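Local coordinates for protein ribonucleoside triphosphate reductase (Lactobacillus leichmannii, PDB 1L1L) that reduces ribonucleoside triphosphates to the corresponding 2'-deoxyribonucleoside triphosphates as a B12-dependent class II ribonucleotide reductase, probably by radical chemistry, at residues A[29-32]-A[33-37]; A[11-14]-A[15-18]; A[435-438]-A[439-443]; A[585-589]-A[590-594]. All blocks are in the same frame, centred on the assembly; numbering follows the deposited sequence.

Interaction 1. Residues A[29-32]-A[33-37]; sequences VTYK and RTYAR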
ATOM      1  N   VAL A  29      -3.784  20.606  -5.038  1.00 24.59           N
ATOM      2  CA  VAL A  29      -4.267  20.617  -3.671  1.00 25.16           C
ATOM      3  C   VAL A  29      -3.831  19.336  -2.956  1.00 24.98           C
ATOM      4  O   VAL A  29      -3.322  19.380  -1.831  1.00 25.21           O
ATOM      5  CB  VAL A  29      -5.804  20.727  -3.646  1.00 27.20           C
ATOM      6  CG1 VAL A  29      -6.300  20.629  -2.228  1.00 27.18           C
ATOM      7  CG2 VAL A  29      -6.239  22.041  -4.278  1.00 28.06           C
ATOM      8  N   THR A  30      -4.038  18.202  -3.618  1.00 25.37           N
ATOM      9  CA  THR A  30      -3.672  16.906  -3.057  1.00 25.46           C
ATOM     10  C   THR A  30      -2.185  16.866  -2.746  1.00 25.44           C
ATOM     11  O   THR A  30      -1.771  16.369  -1.706  1.00 24.14           O
ATOM     12  CB  THR A  30      -4.013  15.754  -4.027  1.00 26.55           C
ATOM     13  OG1 THR A  30      -5.433  15.689  -4.200  1.00 26.87           O
ATOM     14  CG2 THR A  30      -3.514  14.415  -3.471  1.00 25.78           C
ATOM     15  N   TYR A  31      -1.374  17.410  -3.648  1.00 25.80           N
ATOM     16  CA  TYR A  31       0.058  17.423  -3.420  1.00 25.27           C
ATOM     17  C   TYR A  31       0.427  18.226  -2.170  1.00 25.75           C
ATOM     18  O   TYR A  31       1.198  17.761  -1.330  1.00 24.98           O
ATOM     19  CB  TYR A  31       0.788  18.009  -4.639  1.00 25.95           C
ATOM     20  CG  TYR A  31       2.128  18.588  -4.270  1.00 25.40           C
ATOM     21  CD1 TYR A  31       3.161  17.772  -3.790  1.00 25.63           C
ATOM     22  CD2 TYR A  31       2.349  19.970  -4.319  1.00 26.32           C
ATOM     23  CE1 TYR A  31       4.384  18.325  -3.365  1.00 25.43           C
ATOM     24  CE2 TYR A  31       3.558  20.524  -3.893  1.00 25.09           C
ATOM     25  CZ  TYR A  31       4.565  19.703  -3.422  1.00 25.63           C
ATOM     26  OH  TYR A  31       5.749  20.266  -2.999  1.00 24.62           O
ATOM     27  N   LYS A  32      -0.129  19.428  -2.055  1.00 25.48           N
ATOM     28  CA  LYS A  32       0.157  20.314  -0.935  1.00 27.89           C
ATOM     29  C   LYS A  32      -0.156  19.772   0.445  1.00 29.13           C
ATOM     30  O   LYS A  32       0.561  20.039   1.403  1.00 29.02           O
ATOM     31  CB  LYS A  32      -0.586  21.639  -1.113  1.00 29.00           C
ATOM     32  CG  LYS A  32      -0.053  22.467  -2.251  1.00 31.15           C
ATOM     33  CD  LYS A  32       1.406  22.863  -2.010  1.00 32.36           C
ATOM     34  CE  LYS A  32       1.535  23.889  -0.900  1.00 33.24           C
ATOM     35  NZ  LYS A  32       2.931  24.373  -0.784  1.00 35.05           N
ATOM     36  N   ARG A  33      -1.240  19.019   0.555  1.00 31.34           N
ATOM     37  CA  ARG A  33      -1.607  18.488   1.849  1.00 32.73           C
ATOM     38  C   ARG A  33      -1.172  17.039   2.039  1.00 32.74           C
ATOM     39  O   ARG A  33      -1.524  16.428   3.043  1.00 33.08           O
ATOM     40  CB  ARG A  33      -3.121  18.618   2.036  1.00 35.13           C
ATOM     41  CG  ARG A  33      -3.923  17.809   1.038  1.00 38.42           C
ATOM     42  CD  ARG A  33      -5.419  18.083   1.162  1.00 41.23           C
ATOM     43  NE  ARG A  33      -5.893  17.936   2.539  1.00 43.45           N
ATOM     44  CZ  ARG A  33      -7.156  17.680   2.867  1.00 43.98           C
ATOM     45  NH1 ARG A  33      -8.074  17.539   1.917  1.00 44.31           N
ATOM     46  NH2 ARG A  33      -7.499  17.565   4.145  1.00 44.42           N
ATOM     47  N   THR A  34      -0.390  16.498   1.104  1.00 31.76           N
ATOM     48  CA  THR A  34       0.042  15.105   1.202  1.00 32.02           C
ATOM     49  C   THR A  34       1.531  14.816   1.041  1.00 32.33           C
ATOM     50  O   THR A  34       2.090  13.993   1.771  1.00 32.07           O
ATOM     51  CB  THR A  34      -0.670  14.222   0.160  1.00 31.95           C
ATOM     52  OG1 THR A  34      -2.058  14.564   0.107  1.00 33.02           O
ATOM     53  CG2 THR A  34      -0.520  12.739   0.528  1.00 32.78           C
ATOM     54  N   TYR A  35       2.176  15.468   0.078  1.00 31.13           N
ATOM     55  CA  TYR A  35       3.592  15.200  -0.164  1.00 30.54           C
ATOM     56  C   TYR A  35       4.558  16.358   0.046  1.00 30.60           C
ATOM     57  O   TYR A  35       5.774  16.157   0.007  1.00 30.21           O
ATOM     58  CB  TYR A  35       3.772  14.653  -1.580  1.00 30.42           C
ATOM     59  CG  TYR A  35       2.884  13.478  -1.878  1.00 31.52           C
ATOM     60  CD1 TYR A  35       1.915  13.560  -2.876  1.00 31.45           C
ATOM     61  CD2 TYR A  35       2.978  12.294  -1.136  1.00 30.77           C
ATOM     62  CE1 TYR A  35       1.056  12.501  -3.132  1.00 31.36           C
ATOM     63  CE2 TYR A  35       2.119  11.223  -1.384  1.00 31.62           C
ATOM     64  CZ  TYR A  35       1.160  11.338  -2.385  1.00 31.56           C
ATOM     65  OH  TYR A  35       0.298  10.300  -2.657  1.00 32.51           O
ATOM     66  N   ALA A  36       4.032  17.558   0.271  1.00 29.50           N
ATOM     67  CA  ALA A  36       4.883  18.724   0.485  1.00 30.03           C
ATOM     68  C   ALA A  36       5.382  18.752   1.930  1.00 30.58           C
ATOM     69  O   ALA A  36       4.603  18.988   2.860  1.00 30.03           O
ATOM     70  CB  ALA A  36       4.113  20.009   0.163  1.00 29.52           C
ATOM     71  N   ARG A  37       6.674  18.504   2.124  1.00 30.76           N
ATOM     72  CA  ARG A  37       7.233  18.511   3.473  1.00 32.13           C
ATOM     73  C   ARG A  37       7.403  19.937   3.983  1.00 33.41           C
ATOM     74  O   ARG A  37       7.514  20.881   3.191  1.00 32.88           O
ATOM     75  CB  ARG A  37       8.588  17.796   3.500  1.00 32.69           C
ATOM     76  CG  ARG A  37       8.531  16.327   3.108  1.00 34.31           C
ATOM     77  CD  ARG A  37       9.905  15.673   3.205  1.00 35.28           C
ATOM     78  NE  ARG A  37      10.387  15.559   4.581  1.00 36.49           N
ATOM     79  CZ  ARG A  37       9.896  14.714   5.490  1.00 37.45           C
ATOM     80  NH1 ARG A  37       8.894  13.892   5.185  1.00 36.65           N
ATOM     81  NH2 ARG A  37      10.411  14.688   6.712  1.00 37.72           N
TER
HETATM   82  O   HOH W   1       2.053  18.130   3.114  1.00 42.96           O
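T34 OG1 donates a short hydrogen bond of 2.6 Å to T30 O, and one residue along, Y31 O gathers three backbone N-H groups. Together these bonds close the last turn of helix 27-32. Of the three donors to Y31 O, Y35 N is the nearest at 2.9 Å, with an N-H...O angle of 162°. A36 N reaches the same oxygen at 3.3 Å along a more bent path, while T34 N sits well above the carbonyl plane and not on a lone pair. R33 N still makes a helical bond to V29 O, but R33 is also where the chain leaves helical geometry. A bridging water donates to K32 O and to A36 O, tying the helix end to the departing loop. The T34 hydroxyl reaches back because OG1 lies beside its own backbone N (chi1 -43°), the T30 and T34 side chains running alongside each other.

Outward from these bonds, the Y31 ring packs obliquely on the loop: Y31 CD1 meets Y35 CB at 3.9 Å, and Y31 CZ meets A36 CB at 3.6 Å. The Y31 hydroxyl bonds to T51 OG1, and W48 meets the Y31 ring edge to face. The R33 side chain runs from V29 O, 3.3 Å from R33 CG, to R576 O and a cation-pi contact with F577. The Y35 ring lies against helix 551-557. The chemistry amounts to a helix C-terminus whose last carbonyls are satisfied by backbone N-H groups, a hydroxyl and a water as the chain unwinds toward strand 38-39.

Interaction 2. Residues A[11-14]-A[15-18]; sequences FIDR and VKAS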
ATOM      1  N   PHE A  11      19.234  24.033 -14.155  1.00 41.28           N
ATOM      2  CA  PHE A  11      18.473  23.001 -14.845  1.00 41.21           C
ATOM      3  C   PHE A  11      16.999  23.027 -14.435  1.00 40.96           C
ATOM      4  O   PHE A  11      16.103  22.927 -15.279  1.00 40.34           O
ATOM      5  CB  PHE A  11      19.061  21.619 -14.548  1.00 41.07           C
ATOM      6  CG  PHE A  11      18.208  20.492 -15.045  1.00 41.66           C
ATOM      7  CD1 PHE A  11      18.047  20.275 -16.409  1.00 40.90           C
ATOM      8  CD2 PHE A  11      17.513  19.685 -14.150  1.00 41.88           C
ATOM      9  CE1 PHE A  11      17.204  19.275 -16.882  1.00 41.62           C
ATOM     10  CE2 PHE A  11      16.663  18.680 -14.611  1.00 41.93           C
ATOM     11  CZ  PHE A  11      16.507  18.474 -15.981  1.00 41.58           C
ATOM     12  N   ILE A  12      16.751  23.159 -13.139  1.00 41.22           N
ATOM     13  CA  ILE A  12      15.381  23.188 -12.631  1.00 41.45           C
ATOM     14  C   ILE A  12      14.585  24.321 -13.271  1.00 41.73           C
ATOM     15  O   ILE A  12      13.520  24.091 -13.849  1.00 41.42           O
ATOM     16  CB  ILE A  12      15.375  23.345 -11.106  1.00 42.17           C
ATOM     17  CG1 ILE A  12      16.139  22.178 -10.477  1.00 41.72           C
ATOM     18  CG2 ILE A  12      13.939  23.404 -10.592  1.00 42.19           C
ATOM     19  CD1 ILE A  12      16.521  22.398  -9.035  1.00 43.35           C
ATOM     20  N   ASP A  13      15.109  25.543 -13.176  1.00 42.36           N
ATOM     21  CA  ASP A  13      14.452  26.707 -13.766  1.00 42.47           C
ATOM     22  C   ASP A  13      14.129  26.487 -15.239  1.00 41.54           C
ATOM     23  O   ASP A  13      13.116  26.975 -15.736  1.00 41.63           O
ATOM     24  CB  ASP A  13      15.328  27.954 -13.635  1.00 44.45           C
ATOM     25  CG  ASP A  13      15.471  28.419 -12.205  1.00 46.74           C
ATOM     26  OD1 ASP A  13      14.447  28.460 -11.487  1.00 48.43           O
ATOM     27  OD2 ASP A  13      16.604  28.756 -11.802  1.00 48.37           O
ATOM     28  N   ARG A  14      14.994  25.755 -15.935  1.00 40.60           N
ATOM     29  CA  ARG A  14      14.796  25.480 -17.355  1.00 39.83           C
ATOM     30  C   ARG A  14      13.606  24.538 -17.552  1.00 39.10           C
ATOM     31  O   ARG A  14      12.785  24.726 -18.453  1.00 38.41           O
ATOM     32  CB  ARG A  14      16.069  24.856 -17.947  1.00 40.45           C
ATOM     33  CG  ARG A  14      16.525  25.475 -19.270  1.00 41.40           C
ATOM     34  CD  ARG A  14      18.050  25.612 -19.309  1.00 41.31           C
ATOM     35  NE  ARG A  14      18.733  24.321 -19.255  1.00 41.75           N
ATOM     36  CZ  ARG A  14      19.763  24.050 -18.456  1.00 41.19           C
ATOM     37  NH1 ARG A  14      20.238  24.981 -17.638  1.00 41.16           N
ATOM     38  NH2 ARG A  14      20.315  22.842 -18.468  1.00 40.93           N
ATOM     39  N   VAL A  15      13.521  23.514 -16.709  1.00 37.87           N
ATOM     40  CA  VAL A  15      12.422  22.563 -16.795  1.00 37.07           C
ATOM     41  C   VAL A  15      11.116  23.274 -16.482  1.00 36.35           C
ATOM     42  O   VAL A  15      10.120  23.111 -17.192  1.00 36.38           O
ATOM     43  CB  VAL A  15      12.621  21.404 -15.801  1.00 37.39           C
ATOM     44  CG1 VAL A  15      11.373  20.531 -15.752  1.00 37.36           C
ATOM     45  CG2 VAL A  15      13.816  20.573 -16.222  1.00 37.09           C
ATOM     46  N   LYS A  16      11.135  24.073 -15.422  1.00 36.99           N
ATOM     47  CA  LYS A  16       9.961  24.832 -14.993  1.00 37.77           C
ATOM     48  C   LYS A  16       9.504  25.800 -16.085  1.00 38.36           C
ATOM     49  O   LYS A  16       8.319  26.121 -16.200  1.00 37.63           O
ATOM     50  CB  LYS A  16      10.280  25.620 -13.718  1.00 37.84           C
ATOM     51  CG  LYS A  16      10.619  24.756 -12.514  1.00 37.84           C
ATOM     52  CD  LYS A  16      11.143  25.576 -11.337  1.00 38.94           C
ATOM     53  CE  LYS A  16      10.123  26.593 -10.844  1.00 39.57           C
ATOM     54  NZ  LYS A  16      10.668  27.419  -9.724  1.00 40.86           N
ATOM     55  N   ALA A  17      10.450  26.251 -16.900  1.00 39.17           N
ATOM     56  CA  ALA A  17      10.136  27.193 -17.963  1.00 39.59           C
ATOM     57  C   ALA A  17       9.475  26.530 -19.161  1.00 39.90           C
ATOM     58  O   ALA A  17       8.641  27.143 -19.826  1.00 40.79           O
ATOM     59  CB  ALA A  17      11.408  27.923 -18.405  1.00 40.14           C
ATOM     60  N   SER A  18       9.827  25.276 -19.424  1.00 39.79           N
ATOM     61  CA  SER A  18       9.287  24.550 -20.578  1.00 39.74           C
ATOM     62  C   SER A  18       8.313  23.411 -20.268  1.00 39.74           C
ATOM     63  O   SER A  18       7.627  22.908 -21.171  1.00 39.76           O
ATOM     64  CB  SER A  18      10.443  23.992 -21.403  1.00 40.46           C
ATOM     65  OG  SER A  18      11.276  23.178 -20.594  1.00 41.25           O
TER
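V15 lays its CG2 methyl over one face of the F11 ring, one turn along the amphipathic helix 9-18. The methyl is 3.8 Å from the ring centroid and 25° off the ring normal, a CH-pi contact, with its closest approach to F11 CZ at 3.4 Å. The position follows from both torsions: F11 CG is anti to the backbone N (chi1 171°), carrying the ring along the helix, whereas V15 CG2 lies beside its own N and points back to meet it. The two side chains approach at a slant. At the ring's rim, R14 NH2 lies in the plane of the F11 ring, and the guanidinium covers F11 CA with one face.

I12 and K16 instead run alongside each other, I12 CG2 touching K16 CD at 3.6 Å, so the aliphatic part of the lysine extends the apolar strip. K16 NZ stops 4.3 Å from D13 OD1, opposite charges beyond salt-bridge range. This side of the helix faces helix 72-90: I12 on Y86, V15 and K16 on Y90, with F11 beside E83.

Beneath the side chains the helix bond from K16 N to I12 O is nearly straight; that from V15 N, somewhat more bent, lies in the carbonyl plane of F11. At the C-terminal end the serine folds back: S18 OG, 3.0 Å from R14 O, and S18 N, 3.2 Å from it, grip that oxygen from opposite faces of its carbonyl plane.

Interaction 3. Residues A[435-438]-A[439-443]; sequences DLQE and VFALA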
ATOM      1  N   ASP A 435       8.434   9.354 -25.167  1.00 36.73           N
ATOM      2  CA  ASP A 435       8.347   8.099 -25.906  1.00 37.87           C
ATOM      3  C   ASP A 435       8.144   7.094 -24.770  1.00 37.47           C
ATOM      4  O   ASP A 435       9.002   6.983 -23.895  1.00 37.06           O
ATOM      5  CB  ASP A 435       9.659   7.807 -26.639  1.00 39.21           C
ATOM      6  CG  ASP A 435       9.912   6.310 -26.823  1.00 41.06           C
ATOM      7  OD1 ASP A 435       9.019   5.598 -27.335  1.00 41.97           O
ATOM      8  OD2 ASP A 435      11.019   5.852 -26.460  1.00 42.09           O
ATOM      9  N   LEU A 436       7.017   6.383 -24.774  1.00 38.01           N
ATOM     10  CA  LEU A 436       6.721   5.425 -23.704  1.00 38.27           C
ATOM     11  C   LEU A 436       7.837   4.433 -23.418  1.00 38.72           C
ATOM     12  O   LEU A 436       8.190   4.212 -22.263  1.00 38.37           O
ATOM     13  CB  LEU A 436       5.418   4.680 -23.991  1.00 37.29           C
ATOM     14  CG  LEU A 436       4.169   5.561 -23.954  1.00 37.45           C
ATOM     15  CD1 LEU A 436       2.939   4.681 -24.040  1.00 37.21           C
ATOM     16  CD2 LEU A 436       4.142   6.392 -22.675  1.00 36.63           C
ATOM     17  N   GLN A 437       8.404   3.845 -24.466  1.00 39.99           N
ATOM     18  CA  GLN A 437       9.490   2.892 -24.290  1.00 40.29           C
ATOM     19  C   GLN A 437      10.573   3.489 -23.384  1.00 39.29           C
ATOM     20  O   GLN A 437      11.115   2.797 -22.523  1.00 39.77           O
ATOM     21  CB  GLN A 437      10.075   2.510 -25.659  1.00 42.93           C
ATOM     22  CG  GLN A 437      11.246   1.532 -25.612  1.00 45.95           C
ATOM     23  CD  GLN A 437      12.455   2.095 -24.876  1.00 47.89           C
ATOM     24  OE1 GLN A 437      12.985   3.149 -25.243  1.00 49.65           O
ATOM     25  NE2 GLN A 437      12.889   1.399 -23.826  1.00 48.44           N
ATOM     26  N   GLU A 438      10.890   4.769 -23.564  1.00 37.70           N
ATOM     27  CA  GLU A 438      11.911   5.410 -22.728  1.00 36.50           C
ATOM     28  C   GLU A 438      11.404   5.693 -21.311  1.00 34.71           C
ATOM     29  O   GLU A 438      12.174   5.704 -20.352  1.00 33.84           O
ATOM     30  CB  GLU A 438      12.397   6.724 -23.358  1.00 37.56           C
ATOM     31  CG  GLU A 438      13.117   7.638 -22.364  1.00 39.71           C
ATOM     32  CD  GLU A 438      13.769   8.854 -23.012  1.00 42.37           C
ATOM     33  OE1 GLU A 438      13.187   9.418 -23.963  1.00 42.87           O
ATOM     34  OE2 GLU A 438      14.861   9.252 -22.551  1.00 42.83           O
ATOM     35  N   VAL A 439      10.105   5.929 -21.186  1.00 33.56           N
ATOM     36  CA  VAL A 439       9.524   6.208 -19.882  1.00 32.19           C
ATOM     37  C   VAL A 439       9.617   4.947 -19.033  1.00 31.52           C
ATOM     38  O   VAL A 439      10.074   4.989 -17.892  1.00 30.32           O
ATOM     39  CB  VAL A 439       8.047   6.637 -20.015  1.00 32.52           C
ATOM     40  CG1 VAL A 439       7.382   6.711 -18.639  1.00 31.67           C
ATOM     41  CG2 VAL A 439       7.970   7.993 -20.705  1.00 31.36           C
ATOM     42  N   PHE A 440       9.199   3.824 -19.599  1.00 31.68           N
ATOM     43  CA  PHE A 440       9.236   2.577 -18.849  1.00 32.18           C
ATOM     44  C   PHE A 440      10.639   2.119 -18.512  1.00 32.27           C
ATOM     45  O   PHE A 440      10.842   1.395 -17.537  1.00 32.48           O
ATOM     46  CB  PHE A 440       8.456   1.489 -19.585  1.00 32.58           C
ATOM     47  CG  PHE A 440       6.966   1.640 -19.454  1.00 33.95           C
ATOM     48  CD1 PHE A 440       6.232   2.330 -20.413  1.00 33.41           C
ATOM     49  CD2 PHE A 440       6.305   1.163 -18.320  1.00 34.02           C
ATOM     50  CE1 PHE A 440       4.861   2.550 -20.250  1.00 33.86           C
ATOM     51  CE2 PHE A 440       4.944   1.378 -18.148  1.00 33.02           C
ATOM     52  CZ  PHE A 440       4.214   2.077 -19.118  1.00 34.33           C
ATOM     53  N   ALA A 441      11.619   2.541 -19.303  1.00 31.90           N
ATOM     54  CA  ALA A 441      12.992   2.159 -19.018  1.00 30.47           C
ATOM     55  C   ALA A 441      13.494   2.982 -17.822  1.00 29.54           C
ATOM     56  O   ALA A 441      14.208   2.475 -16.960  1.00 29.10           O
ATOM     57  CB  ALA A 441      13.877   2.386 -20.267  1.00 31.73           C
ATOM     58  N   LEU A 442      13.122   4.259 -17.756  1.00 28.84           N
ATOM     59  CA  LEU A 442      13.546   5.081 -16.625  1.00 28.07           C
ATOM     60  C   LEU A 442      12.852   4.516 -15.378  1.00 27.46           C
ATOM     61  O   LEU A 442      13.431   4.437 -14.300  1.00 24.87           O
ATOM     62  CB  LEU A 442      13.131   6.545 -16.831  1.00 29.00           C
ATOM     63  CG  LEU A 442      13.926   7.340 -17.878  1.00 29.65           C
ATOM     64  CD1 LEU A 442      13.183   8.624 -18.245  1.00 28.71           C
ATOM     65  CD2 LEU A 442      15.302   7.654 -17.325  1.00 28.72           C
ATOM     66  N   ALA A 443      11.608   4.104 -15.560  1.00 28.02           N
ATOM     67  CA  ALA A 443      10.835   3.548 -14.450  1.00 27.53           C
ATOM     68  C   ALA A 443      11.564   2.341 -13.872  1.00 27.27           C
ATOM     69  O   ALA A 443      11.863   2.292 -12.676  1.00 27.39           O
ATOM     70  CB  ALA A 443       9.456   3.156 -14.937  1.00 27.14           C
TER
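F440 turns the edge of its ring to the backbone one turn earlier in helix 436-450: CD1 of F440 lies 3.3 Å from L436 O, near the ring plane. Its CG sits beside the backbone N (chi1 -76°), which sends the ring back along the helix. The same oxygen accepts a nearly linear hydrogen bond of 2.9 Å from F440 N. Farther out, L436 CB and F440 CE1 pack loosely at 4.3 Å.

On another side of the turn, Q437 starts anti to its backbone N and then bends at chi2 (-63°), which swings NE2 over to A441 CB at 3.8 Å. E438 stays extended beyond CG, and its CG comes within 4.2 Å of L442 CD1. At the start of the helix D435 is the N-cap, its carboxylate splitting two weak bonds. D435 OD1 takes the N-H of Q437. The other oxygen, D435 OD2, accepts from E438 N at 3.1 Å.

The first turns are wedged between helices. L436 and F440 rest on L521 of helix 512-536, and A441 on A528 of the same helix. V439 and L442 meet L88 of helix 72-90, while V439 and F440 also cover V424 of strand 421-424.

Interaction 4. Residues A[585-589]-A[590-594]; sequences PALKA and CGYRT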
ATOM      1  N   PRO A 585      -8.685  29.593   2.397  1.00 28.22           N
ATOM      2  CA  PRO A 585      -8.892  30.959   1.917  1.00 27.57           C
ATOM      3  C   PRO A 585      -8.536  31.102   0.447  1.00 26.17           C
ATOM      4  O   PRO A 585      -9.208  31.819  -0.282  1.00 25.25           O
ATOM      5  CB  PRO A 585      -8.021  31.811   2.854  1.00 28.35           C
ATOM      6  CG  PRO A 585      -7.063  30.848   3.467  1.00 30.18           C
ATOM      7  CD  PRO A 585      -7.818  29.557   3.585  1.00 28.70           C
ATOM      8  N   ALA A 586      -7.493  30.403   0.008  1.00 25.84           N
ATOM      9  CA  ALA A 586      -7.093  30.464  -1.388  1.00 25.37           C
ATOM     10  C   ALA A 586      -8.144  29.822  -2.291  1.00 25.59           C
ATOM     11  O   ALA A 586      -8.447  30.347  -3.371  1.00 24.70           O
ATOM     12  CB  ALA A 586      -5.735  29.779  -1.579  1.00 26.67           C
ATOM     13  N   LEU A 587      -8.712  28.690  -1.863  1.00 23.48           N
ATOM     14  CA  LEU A 587      -9.725  28.023  -2.671  1.00 23.88           C
ATOM     15  C   LEU A 587     -10.981  28.893  -2.755  1.00 23.84           C
ATOM     16  O   LEU A 587     -11.583  29.024  -3.820  1.00 22.81           O
ATOM     17  CB  LEU A 587     -10.061  26.641  -2.077  1.00 23.44           C
ATOM     18  CG  LEU A 587      -8.969  25.570  -2.269  1.00 23.15           C
ATOM     19  CD1 LEU A 587      -9.211  24.412  -1.289  1.00 22.86           C
ATOM     20  CD2 LEU A 587      -8.959  25.067  -3.707  1.00 21.84           C
ATOM     21  N   LYS A 588     -11.373  29.485  -1.631  1.00 25.27           N
ATOM     22  CA  LYS A 588     -12.553  30.347  -1.624  1.00 26.17           C
ATOM     23  C   LYS A 588     -12.319  31.553  -2.551  1.00 26.67           C
ATOM     24  O   LYS A 588     -13.205  31.951  -3.318  1.00 28.03           O
ATOM     25  CB  LYS A 588     -12.857  30.809  -0.200  1.00 26.34           C
ATOM     26  CG  LYS A 588     -13.290  29.657   0.719  1.00 28.21           C
ATOM     27  CD  LYS A 588     -13.907  30.120   2.027  1.00 30.15           C
ATOM     28  CE  LYS A 588     -14.482  28.921   2.797  1.00 30.55           C
ATOM     29  NZ  LYS A 588     -15.141  29.310   4.082  1.00 33.55           N
ATOM     30  N   ALA A 589     -11.112  32.103  -2.502  1.00 26.90           N
ATOM     31  CA  ALA A 589     -10.769  33.257  -3.336  1.00 26.97           C
ATOM     32  C   ALA A 589     -10.784  32.921  -4.834  1.00 27.79           C
ATOM     33  O   ALA A 589     -10.944  33.809  -5.676  1.00 27.63           O
ATOM     34  CB  ALA A 589      -9.394  33.793  -2.933  1.00 26.77           C
ATOM     35  N   CYS A 590     -10.624  31.643  -5.175  1.00 27.61           N
ATOM     36  CA  CYS A 590     -10.623  31.242  -6.576  1.00 26.35           C
ATOM     37  C   CYS A 590     -11.980  30.896  -7.194  1.00 26.49           C
ATOM     38  O   CYS A 590     -12.053  30.595  -8.389  1.00 25.82           O
ATOM     39  CB  CYS A 590      -9.666  30.070  -6.783  1.00 27.87           C
ATOM     40  SG  CYS A 590      -7.944  30.492  -6.503  1.00 30.61           S
ATOM     41  N   GLY A 591     -13.048  30.916  -6.396  1.00 24.42           N
ATOM     42  CA  GLY A 591     -14.365  30.626  -6.935  1.00 24.44           C
ATOM     43  C   GLY A 591     -14.974  29.268  -6.596  1.00 24.79           C
ATOM     44  O   GLY A 591     -16.144  29.016  -6.915  1.00 25.88           O
ATOM     45  N   TYR A 592     -14.191  28.399  -5.967  1.00 23.57           N
ATOM     46  CA  TYR A 592     -14.669  27.070  -5.593  1.00 24.60           C
ATOM     47  C   TYR A 592     -15.825  27.177  -4.607  1.00 23.92           C
ATOM     48  O   TYR A 592     -15.781  27.991  -3.681  1.00 23.73           O
ATOM     49  CB  TYR A 592     -13.544  26.279  -4.938  1.00 23.97           C
ATOM     50  CG  TYR A 592     -12.448  25.875  -5.889  1.00 24.87           C
ATOM     51  CD1 TYR A 592     -12.607  24.776  -6.736  1.00 23.43           C
ATOM     52  CD2 TYR A 592     -11.259  26.604  -5.961  1.00 24.45           C
ATOM     53  CE1 TYR A 592     -11.612  24.409  -7.629  1.00 25.00           C
ATOM     54  CE2 TYR A 592     -10.256  26.245  -6.857  1.00 24.06           C
ATOM     55  CZ  TYR A 592     -10.441  25.151  -7.685  1.00 24.47           C
ATOM     56  OH  TYR A 592      -9.466  24.798  -8.585  1.00 27.02           O
ATOM     57  N   ARG A 593     -16.846  26.349  -4.805  1.00 25.28           N
ATOM     58  CA  ARG A 593     -18.000  26.348  -3.909  1.00 26.64           C
ATOM     59  C   ARG A 593     -17.641  25.527  -2.684  1.00 26.73           C
ATOM     60  O   ARG A 593     -16.990  24.493  -2.806  1.00 26.86           O
ATOM     61  CB  ARG A 593     -19.225  25.744  -4.602  1.00 27.74           C
ATOM     62  CG  ARG A 593     -19.822  26.635  -5.685  1.00 29.64           C
ATOM     63  CD  ARG A 593     -21.261  26.242  -6.042  1.00 31.71           C
ATOM     64  NE  ARG A 593     -21.784  27.102  -7.107  1.00 34.31           N
ATOM     65  CZ  ARG A 593     -22.957  26.938  -7.713  1.00 35.71           C
ATOM     66  NH1 ARG A 593     -23.760  25.939  -7.369  1.00 36.25           N
ATOM     67  NH2 ARG A 593     -23.331  27.780  -8.671  1.00 37.05           N
ATOM     68  N   THR A 594     -18.046  26.003  -1.506  1.00 27.24           N
ATOM     69  CA  THR A 594     -17.757  25.308  -0.254  1.00 28.05           C
ATOM     70  C   THR A 594     -19.011  25.206   0.621  1.00 29.09           C
ATOM     71  O   THR A 594     -19.976  25.949   0.436  1.00 28.22           O
ATOM     72  CB  THR A 594     -16.658  26.023   0.567  1.00 28.90           C
ATOM     73  OG1 THR A 594     -17.156  27.273   1.057  1.00 30.90           O
ATOM     74  CG2 THR A 594     -15.425  26.291  -0.293  1.00 28.11           C
TER
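L587 and Y592 form the tight side of this helix end, where the C-terminus of helix 583-589 turns into strand 593-596. L587 CD2 lies 3.6 Å from Y592 CD2 and equally close to CE2, the two side chains meeting at a slant with the leucine methyl beside the CD2-CE2 side of the ring. The same ring presents its edge to the backbone, Y592 CD2 coming within 3.2 Å of L587 O in the plane of the ring. The tyrosine CG lies beside its own N (chi1 -70°), which holds the ring back against the last turn.

That carbonyl is also the hub of the turn. L587 O accepts from C590 N at 3.1 Å and, weakly, from Y592 N at 3.4 Å. C590 N stands well above the carbonyl plane of L587, and G591 N, which bonds to K588 O at 3.3 Å, stands above that of K588. G591 takes a positive phi of 106°, at which a CB would press on the preceding carbonyl oxygen. Behind the turn, A586 and C590 are buried against helix 709-719, on L716 and V712 respectively.

The opposite extreme is the exposed flank, where an extended K588 crosses T594 at about a right angle. K588 meets T594 through its CE methylene, 3.6 Å from T594 OG1, with K588 CG 4.1 Å from T594 CG2; these are van der Waals approaches.

The positive phi of G591, with the bonds from G591 N to K588 O and from Y592 N to L587 O, defines a Schellman motif. It ends the helix and redirects the chain into strand 593-596, an outer strand of the four-stranded antiparallel sheet.

How the interactions relate
All four are local contacts along or at the ends of helices. Interactions 1 and 4 are the pair that touch: V29 CG2 packs on L587 CD2 at 4.1 Å, so two helix C-termini, one unwinding into a loop and the other into a strand, meet at this apolar point; the centres of the two interactions are about 18 Å apart. Interactions 2 and 3 have centres about 21 Å apart and nearest atoms about 11 Å apart; helix 72-90 bridges them, touching V15 and V439 through Y90 and L88. Interaction 3 also abuts strand 421-424, just after C419, which is disulfide-bonded to C119. Such a pair is consistent with the redox-active cysteines of ribonucleotide reductases. Interactions 3 and 4 lie farthest apart, centres about 38 Å.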